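Local coordinates for outer membrane protein SusF (Bacteroides thetaiotaomicron, PDB 4FE9) that binds starch at the bacterial cell surface through carbohydrate-binding modules, ahead of its transport into the periplasm for degradation, at residues A[156-159]-A[160-164]; A[244-247]-A[248-251]. All blocks are in the same frame, centred on the assembly; numbering follows the deposited sequence.

Overall arrangement
From the N terminus, the first of the three carbohydrate-binding modules begins its antiparallel sheet with strand 153-157. Interaction 1 (156-159 with 160-164) closes the turn at the end of that strand, in the loop that leads to strand 168-172, and contains two residues of the glycan pocket, D158 and W162. Later in the same module, interaction 2 (244-247 with 248-251) closes the hairpin between strands 241-246 and 251-256. The two follow in series, neither nesting nor crossing. The centres of interactions 1 and 2 lie about 21 Å apart, their nearest atoms about 10 Å apart. Both belong to one sheet, in which strands 179-186 and 168-172 separate strand 241-246 from strand 153-157.

Interaction 1 (A[156-159]-A[160-164]). With GLC (alpha-D-glucopyranose), chain B; GLC (alpha-D-glucopyranose), chain C.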
ATOM      1  N   VAL A 156       2.500 -21.890  10.802  1.00 10.26           N
ATOM      2  CA  VAL A 156       2.057 -23.266  10.835  1.00 10.65           C
ATOM      3  C   VAL A 156       0.510 -23.229  10.659  1.00 11.49           C
ATOM      4  O   VAL A 156      -0.168 -22.451  11.325  1.00 10.02           O
ATOM      5  CB  VAL A 156       2.398 -23.898  12.217  1.00 11.85           C
ATOM      6  CG1 VAL A 156       1.766 -25.263  12.384  1.00 13.20           C
ATOM      7  CG2 VAL A 156       3.886 -24.003  12.393  1.00 12.53           C
ATOM      8  N   GLY A 157      -0.035 -24.055   9.774  1.00 10.34           N
ATOM      9  CA  GLY A 157      -1.485 -24.117   9.590  1.00 11.44           C
ATOM     10  C   GLY A 157      -1.957 -25.328   8.814  1.00 12.41           C
ATOM     11  O   GLY A 157      -1.236 -26.326   8.708  1.00 11.80           O
ATOM     12  N   ASP A 158      -3.235 -25.311   8.425  1.00 13.28           N
ATOM     13  CA  ASP A 158      -3.827 -26.435   7.669  1.00 13.80           C
ATOM     14  C   ASP A 158      -3.006 -26.672   6.402  1.00 14.57           C
ATOM     15  O   ASP A 158      -2.801 -27.808   6.008  1.00 15.03           O
ATOM     16  CB  ASP A 158      -5.282 -26.162   7.272  1.00 12.40           C
ATOM     17  CG  ASP A 158      -6.206 -25.843   8.489  1.00 14.53           C
ATOM     18  OD1 ASP A 158      -7.118 -25.000   8.331  1.00 16.82           O
ATOM     19  OD2 ASP A 158      -6.159 -26.564   9.490  1.00 17.08           O
ATOM     20  N   PHE A 159      -2.475 -25.599   5.810  1.00 15.22           N
ATOM     21  CA  PHE A 159      -1.789 -25.716   4.537  1.00 15.53           C
ATOM     22  C   PHE A 159      -0.392 -26.275   4.633  1.00 16.02           C
ATOM     23  O   PHE A 159       0.126 -26.824   3.654  1.00 15.56           O
ATOM     24  CB  PHE A 159      -1.834 -24.398   3.719  1.00 15.39           C
ATOM     25  CG  PHE A 159      -0.891 -23.312   4.232  1.00 17.35           C
ATOM     26  CD1 PHE A 159       0.355 -23.134   3.655  1.00 17.54           C
ATOM     27  CD2 PHE A 159      -1.304 -22.418   5.219  1.00 14.39           C
ATOM     28  CE1 PHE A 159       1.228 -22.143   4.131  1.00 19.35           C
ATOM     29  CE2 PHE A 159      -0.458 -21.432   5.687  1.00 25.27           C
ATOM     30  CZ  PHE A 159       0.816 -21.296   5.155  1.00 19.95           C
ATOM     31  N   THR A 160       0.221 -26.173   5.812  1.00 15.00           N
ATOM     32  CA  THR A 160       1.522 -26.751   6.022  1.00 13.64           C
ATOM     33  C   THR A 160       1.415 -28.141   6.645  1.00 15.44           C
ATOM     34  O   THR A 160       2.311 -28.948   6.472  1.00 15.37           O
ATOM     35  CB  THR A 160       2.450 -25.852   6.961  1.00 15.73           C
ATOM     36  OG1 THR A 160       1.941 -25.860   8.317  1.00 12.45           O
ATOM     37  CG2 THR A 160       2.542 -24.408   6.440  1.00 12.09           C
ATOM     38  N   GLY A 161       0.443 -28.320   7.540  1.00 14.13           N
ATOM     39  CA  GLY A 161       0.514 -29.376   8.549  1.00 15.25           C
ATOM     40  C   GLY A 161       0.917 -28.809   9.904  1.00 16.38           C
ATOM     41  O   GLY A 161       1.842 -28.011  10.003  1.00 15.92           O
ATOM     42  N   TRP A 162       0.169 -29.163  10.939  1.00 15.30           N
ATOM     43  CA  TRP A 162       0.380 -28.572  12.237  1.00 15.07           C
ATOM     44  C   TRP A 162       1.549 -29.261  12.988  1.00 14.92           C
ATOM     45  O   TRP A 162       1.347 -29.865  14.011  1.00 15.07           O
ATOM     46  CB  TRP A 162      -0.921 -28.617  13.058  1.00 12.74           C
ATOM     47  CG  TRP A 162      -2.042 -27.791  12.456  1.00 13.26           C
ATOM     48  CD1 TRP A 162      -2.981 -28.215  11.549  1.00 17.61           C
ATOM     49  CD2 TRP A 162      -2.342 -26.408  12.727  1.00 15.34           C
ATOM     50  NE1 TRP A 162      -3.823 -27.163  11.215  1.00 19.74           N
ATOM     51  CE2 TRP A 162      -3.473 -26.061  11.957  1.00 14.23           C
ATOM     52  CE3 TRP A 162      -1.767 -25.431  13.553  1.00 13.22           C
ATOM     53  CZ2 TRP A 162      -4.078 -24.791  12.036  1.00 13.53           C
ATOM     54  CZ3 TRP A 162      -2.324 -24.147  13.564  1.00 18.19           C
ATOM     55  CH2 TRP A 162      -3.456 -23.838  12.807  1.00 10.96           C
ATOM     56  N   ASP A 163       2.786 -29.097  12.490  1.00 15.65           N
ATOM     57  CA  ASP A 163       3.951 -29.620  13.214  1.00 15.37           C
ATOM     58  C   ASP A 163       5.276 -28.873  12.922  1.00 14.89           C
ATOM     59  O   ASP A 163       5.343 -28.019  12.040  1.00 14.36           O
ATOM     60  CB  ASP A 163       4.101 -31.104  12.970  1.00 16.57           C
ATOM     61  CG  ASP A 163       4.274 -31.437  11.492  1.00 19.98           C
ATOM     62  OD1 ASP A 163       5.233 -30.929  10.860  1.00 32.64           O
ATOM     63  OD2 ASP A 163       3.418 -32.156  10.945  1.00 41.03           O
ATOM     64  N   GLY A 164       6.241 -29.040  13.804  1.00 14.81           N
ATOM     65  CA  GLY A 164       7.470 -28.276  13.705  1.00 14.22           C
ATOM     66  C   GLY A 164       8.148 -28.442  12.354  1.00 15.79           C
ATOM     67  O   GLY A 164       8.597 -27.456  11.759  1.00 14.40           O
TER
HETATM   68  C1  GLC B   6      -3.164 -26.756  17.538  1.00 11.68           C
HETATM   69  C2  GLC B   6      -3.434 -25.268  17.354  1.00 15.99           C
HETATM   70  C3  GLC B   6      -4.902 -25.052  16.985  1.00 15.62           C
HETATM   71  C4  GLC B   6      -5.222 -25.834  15.727  1.00 14.82           C
HETATM   72  C5  GLC B   6      -4.849 -27.301  15.906  1.00 13.95           C
HETATM   73  C6  GLC B   6      -5.003 -28.009  14.571  1.00 15.44           C
HETATM   74  O2  GLC B   6      -3.192 -24.590  18.594  1.00 17.91           O
HETATM   75  O3  GLC B   6      -5.100 -23.666  16.752  1.00 14.39           O
HETATM   76  O4  GLC B   6      -6.598 -25.725  15.407  1.00 13.95           O
HETATM   77  O5  GLC B   6      -3.450 -27.443  16.311  1.00 14.38           O
HETATM   78  O6  GLC B   6      -4.813 -29.388  14.775  1.00 13.09           O
HETATM   79  C1  GLC C   7      -6.816 -24.770  14.405  1.00 13.81           C
HETATM   80  C2  GLC C   7      -8.020 -23.944  14.745  1.00 16.31           C
HETATM   81  C3  GLC C   7      -9.257 -24.810  14.850  1.00 13.09           C
HETATM   82  C4  GLC C   7      -9.390 -25.728  13.644  1.00 19.10           C
HETATM   83  C5  GLC C   7      -8.256 -26.171  13.069  1.00 18.80           C
HETATM   84  C6  GLC C   7      -8.382 -27.074  11.873  1.00 23.14           C
HETATM   85  O2  GLC C   7      -7.785 -23.290  16.003  1.00 13.67           O
HETATM   86  O3  GLC C   7     -10.383 -23.954  14.994  1.00 14.54           O
HETATM   87  O4  GLC C   7     -10.419 -26.759  13.704  1.00 19.69           O
HETATM   88  O5  GLC C   7      -7.019 -25.417  13.169  1.00 17.87           O
HETATM   89  O6  GLC C   7      -8.514 -26.238  10.722  1.00 20.37           O
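The indole of W162 lies flat over the backbone of V156 and G157 where strand 153-157 runs into a type I beta turn over 157-160. W162 is itself the centre of an inverse gamma turn, and the segment forms one wall of the starch-binding pocket in carbohydrate-binding module 1. G157 CA stands 3.6 Å from the centroid of the six-membered ring of W162, only 13° off its normal, a CH-pi contact over the face. V156 CG1 also meets CE3 of W162. The opposite face receives C6 of the chain B glucose, 3.6 Å from W162 CE2, so the ring is sandwiched between protein backbone and sugar.

At the edge, W162 NE1 donates to D158 OD2 at 3.0 Å. This oxygen lies almost in the ring plane and is met on its anti side, tilted from the carboxylate plane, which is turned 73° against the indole. With CG of W162 anti to the carbonyl carbon, the ring folds back against the V156-G157 backbone, which brings NE1 to the aspartate. The same OD2 accepts O6 of the chain C glucose at 2.7 Å, and OD1 takes the backbone N of N191. D158 therefore links sugar, indole and the neighbouring strand 191-196, while K193, N191 and D216 also hydrogen-bond the glycan.

Behind the pocket wall, G157 O accepts both G161 N and T160 N, the latter from above the carbonyl plane. T160 CG2 rests over one face of the F159 ring. The T160 hydroxyl donates to G161 O and receives the nearly straight bond from G157 N, 3.0 Å from OG1 at 172°.

Interaction 2 (A[244-247]-A[248-251]); sequences SFDA and FNYR
The rings of F245 and Y250 meet as an offset edge-to-face pair, the edge of F245 toward the face of Y250, with centroids 5.7 Å apart and planes at 73°. A247 CA lies over one face of Y250, A247 N is offset over one face of F245, and Y250 CE2 lies at the F245 edge. Y153 and W227 add edge-to-face partners to F245 and Y250, respectively.

These rings lie side by side at the end of a β-hairpin whose hydrogen-bonded pair, D246 and R251, is defined by the bond from D246 N to R251 O at 2.9 Å (174°) and a weak return bond from R251 N to D246 O. Y250 and R251 both face D246, a G1 bulge, and Y250 has the positive phi expected of its first residue.

With its CG anti to the backbone N (chi1 179°), D246 forms an Asx turn: OD1 accepts F248 N at 2.9 Å, nearly in line with the C-O bond. N249 N reaches the same D246 OD1 at 3.0 Å from above the carboxylate plane. D246 OD2 takes N249 ND2 at 2.8 Å on its syn side, while N249 OD1 pairs with S105. An alanine here would probably leave the F248 and N249 backbone amides and N249 ND2 without their acceptor, the N249 amide then being held on its OD1 side by S105.

Three N-H donors converging on one carboxylate imply that the negative charge of D246 is probably stabilised by the turn it holds.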
ATOM      1  N   SER A 244       1.185 -11.144   6.057  1.00  7.98           N
ATOM      2  CA  SER A 244       2.117 -10.152   6.632  1.00  9.63           C
ATOM      3  C   SER A 244       1.909 -10.004   8.106  1.00  9.95           C
ATOM      4  O   SER A 244       0.759  -9.932   8.572  1.00 10.57           O
ATOM      5  CB  SER A 244       1.950  -8.798   5.964  1.00  8.78           C
ATOM      6  OG  SER A 244       2.270  -8.892   4.593  1.00 12.10           O
ATOM      7  N   PHE A 245       3.005  -9.853   8.837  1.00  8.47           N
ATOM      8  CA  PHE A 245       2.967  -9.777  10.295  1.00  9.47           C
ATOM      9  C   PHE A 245       3.876  -8.621  10.747  1.00 11.04           C
ATOM     10  O   PHE A 245       5.071  -8.603  10.428  1.00  9.46           O
ATOM     11  CB  PHE A 245       3.470 -11.095  10.900  1.00  7.33           C
ATOM     12  CG  PHE A 245       3.784 -11.008  12.368  1.00 10.28           C
ATOM     13  CD1 PHE A 245       2.943 -10.311  13.234  1.00  8.67           C
ATOM     14  CD2 PHE A 245       4.958 -11.578  12.883  1.00 11.05           C
ATOM     15  CE1 PHE A 245       3.222 -10.217  14.576  1.00 12.78           C
ATOM     16  CE2 PHE A 245       5.244 -11.508  14.243  1.00 15.18           C
ATOM     17  CZ  PHE A 245       4.397 -10.783  15.092  1.00 12.29           C
ATOM     18  N   ASP A 246       3.268  -7.600  11.355  1.00 11.44           N
ATOM     19  CA  ASP A 246       3.994  -6.423  11.845  1.00 12.23           C
ATOM     20  C   ASP A 246       4.263  -6.607  13.324  1.00 12.09           C
ATOM     21  O   ASP A 246       3.329  -6.621  14.155  1.00 13.79           O
ATOM     22  CB  ASP A 246       3.131  -5.173  11.583  1.00 10.97           C
ATOM     23  CG  ASP A 246       3.770  -3.875  12.074  1.00 17.33           C
ATOM     24  OD1 ASP A 246       4.660  -3.910  12.989  1.00 16.92           O
ATOM     25  OD2 ASP A 246       3.280  -2.801  11.622  1.00 20.60           O
ATOM     26  N   ALA A 247       5.497  -6.921  13.655  1.00 12.07           N
ATOM     27  CA  ALA A 247       5.825  -7.318  15.005  1.00 12.55           C
ATOM     28  C   ALA A 247       6.165  -6.103  15.899  1.00 13.95           C
ATOM     29  O   ALA A 247       6.704  -6.270  17.008  1.00 13.93           O
ATOM     30  CB  ALA A 247       6.979  -8.311  15.002  1.00 13.47           C
ATOM     31  N   PHE A 248       5.839  -4.900  15.428  1.00 13.28           N
ATOM     32  CA  PHE A 248       5.934  -3.711  16.276  1.00 14.48           C
ATOM     33  C   PHE A 248       4.532  -3.228  16.671  1.00 14.11           C
ATOM     34  O   PHE A 248       4.209  -3.171  17.861  1.00 13.95           O
ATOM     35  CB  PHE A 248       6.705  -2.590  15.555  1.00 14.57           C
ATOM     36  CG  PHE A 248       6.715  -1.275  16.308  1.00 16.74           C
ATOM     37  CD1 PHE A 248       7.458  -1.144  17.484  1.00 18.67           C
ATOM     38  CD2 PHE A 248       5.837  -0.241  15.944  1.00 21.67           C
ATOM     39  CE1 PHE A 248       7.419   0.035  18.235  1.00 23.86           C
ATOM     40  CE2 PHE A 248       5.781   0.949  16.691  1.00 25.71           C
ATOM     41  CZ  PHE A 248       6.590   1.087  17.844  1.00 18.68           C
ATOM     42  N   ASN A 249       3.669  -3.060  15.663  1.00 13.14           N
ATOM     43  CA  ASN A 249       2.236  -2.788  15.881  1.00 13.73           C
ATOM     44  C   ASN A 249       1.380  -4.011  16.213  1.00 12.59           C
ATOM     45  O   ASN A 249       0.272  -3.858  16.702  1.00 11.33           O
ATOM     46  CB  ASN A 249       1.646  -2.050  14.694  1.00 12.01           C
ATOM     47  CG  ASN A 249       2.330  -0.743  14.451  1.00 17.57           C
ATOM     48  OD1 ASN A 249       2.373   0.119  15.349  1.00 17.28           O
ATOM     49  ND2 ASN A 249       3.037  -0.650  13.325  1.00 14.23           N
ATOM     50  N   TYR A 250       1.958  -5.211  16.067  1.00 11.21           N
ATOM     51  CA  TYR A 250       1.214  -6.515  16.254  1.00 10.75           C
ATOM     52  C   TYR A 250      -0.093  -6.597  15.480  1.00  9.51           C
ATOM     53  O   TYR A 250      -1.179  -6.582  16.057  1.00  8.52           O
ATOM     54  CB  TYR A 250       1.012  -6.847  17.718  1.00 10.86           C
ATOM     55  CG  TYR A 250       2.205  -7.501  18.310  1.00 14.08           C
ATOM     56  CD1 TYR A 250       3.350  -6.751  18.610  1.00 14.91           C
ATOM     57  CD2 TYR A 250       2.309  -8.889  18.327  1.00 12.91           C
ATOM     58  CE1 TYR A 250       4.548  -7.382  19.002  1.00 18.75           C
ATOM     59  CE2 TYR A 250       3.493  -9.525  18.736  1.00 19.24           C
ATOM     60  CZ  TYR A 250       4.613  -8.777  19.008  1.00 17.19           C
ATOM     61  OH  TYR A 250       5.733  -9.418  19.484  1.00 28.14           O
ATOM     62  N   ARG A 251       0.027  -6.559  14.178  1.00  8.70           N
ATOM     63  CA  ARG A 251      -1.113  -6.646  13.300  1.00 10.03           C
ATOM     64  C   ARG A 251      -0.718  -7.623  12.205  1.00 10.61           C
ATOM     65  O   ARG A 251       0.475  -7.765  11.914  1.00  8.76           O
ATOM     66  CB  ARG A 251      -1.388  -5.281  12.659  1.00  9.14           C
ATOM     67  CG  ARG A 251      -2.434  -4.431  13.450  1.00 16.74           C
ATOM     68  CD  ARG A 251      -3.285  -3.533  12.500  1.00 27.46           C
ATOM     69  NE  ARG A 251      -4.583  -3.262  13.093  1.00 38.85           N
ATOM     70  CZ  ARG A 251      -5.741  -3.610  12.560  1.00 36.56           C
ATOM     71  NH1 ARG A 251      -5.795  -4.057  11.318  1.00 31.65           N
ATOM     72  NH2 ARG A 251      -6.861  -3.326  13.200  1.00 47.30           N
TER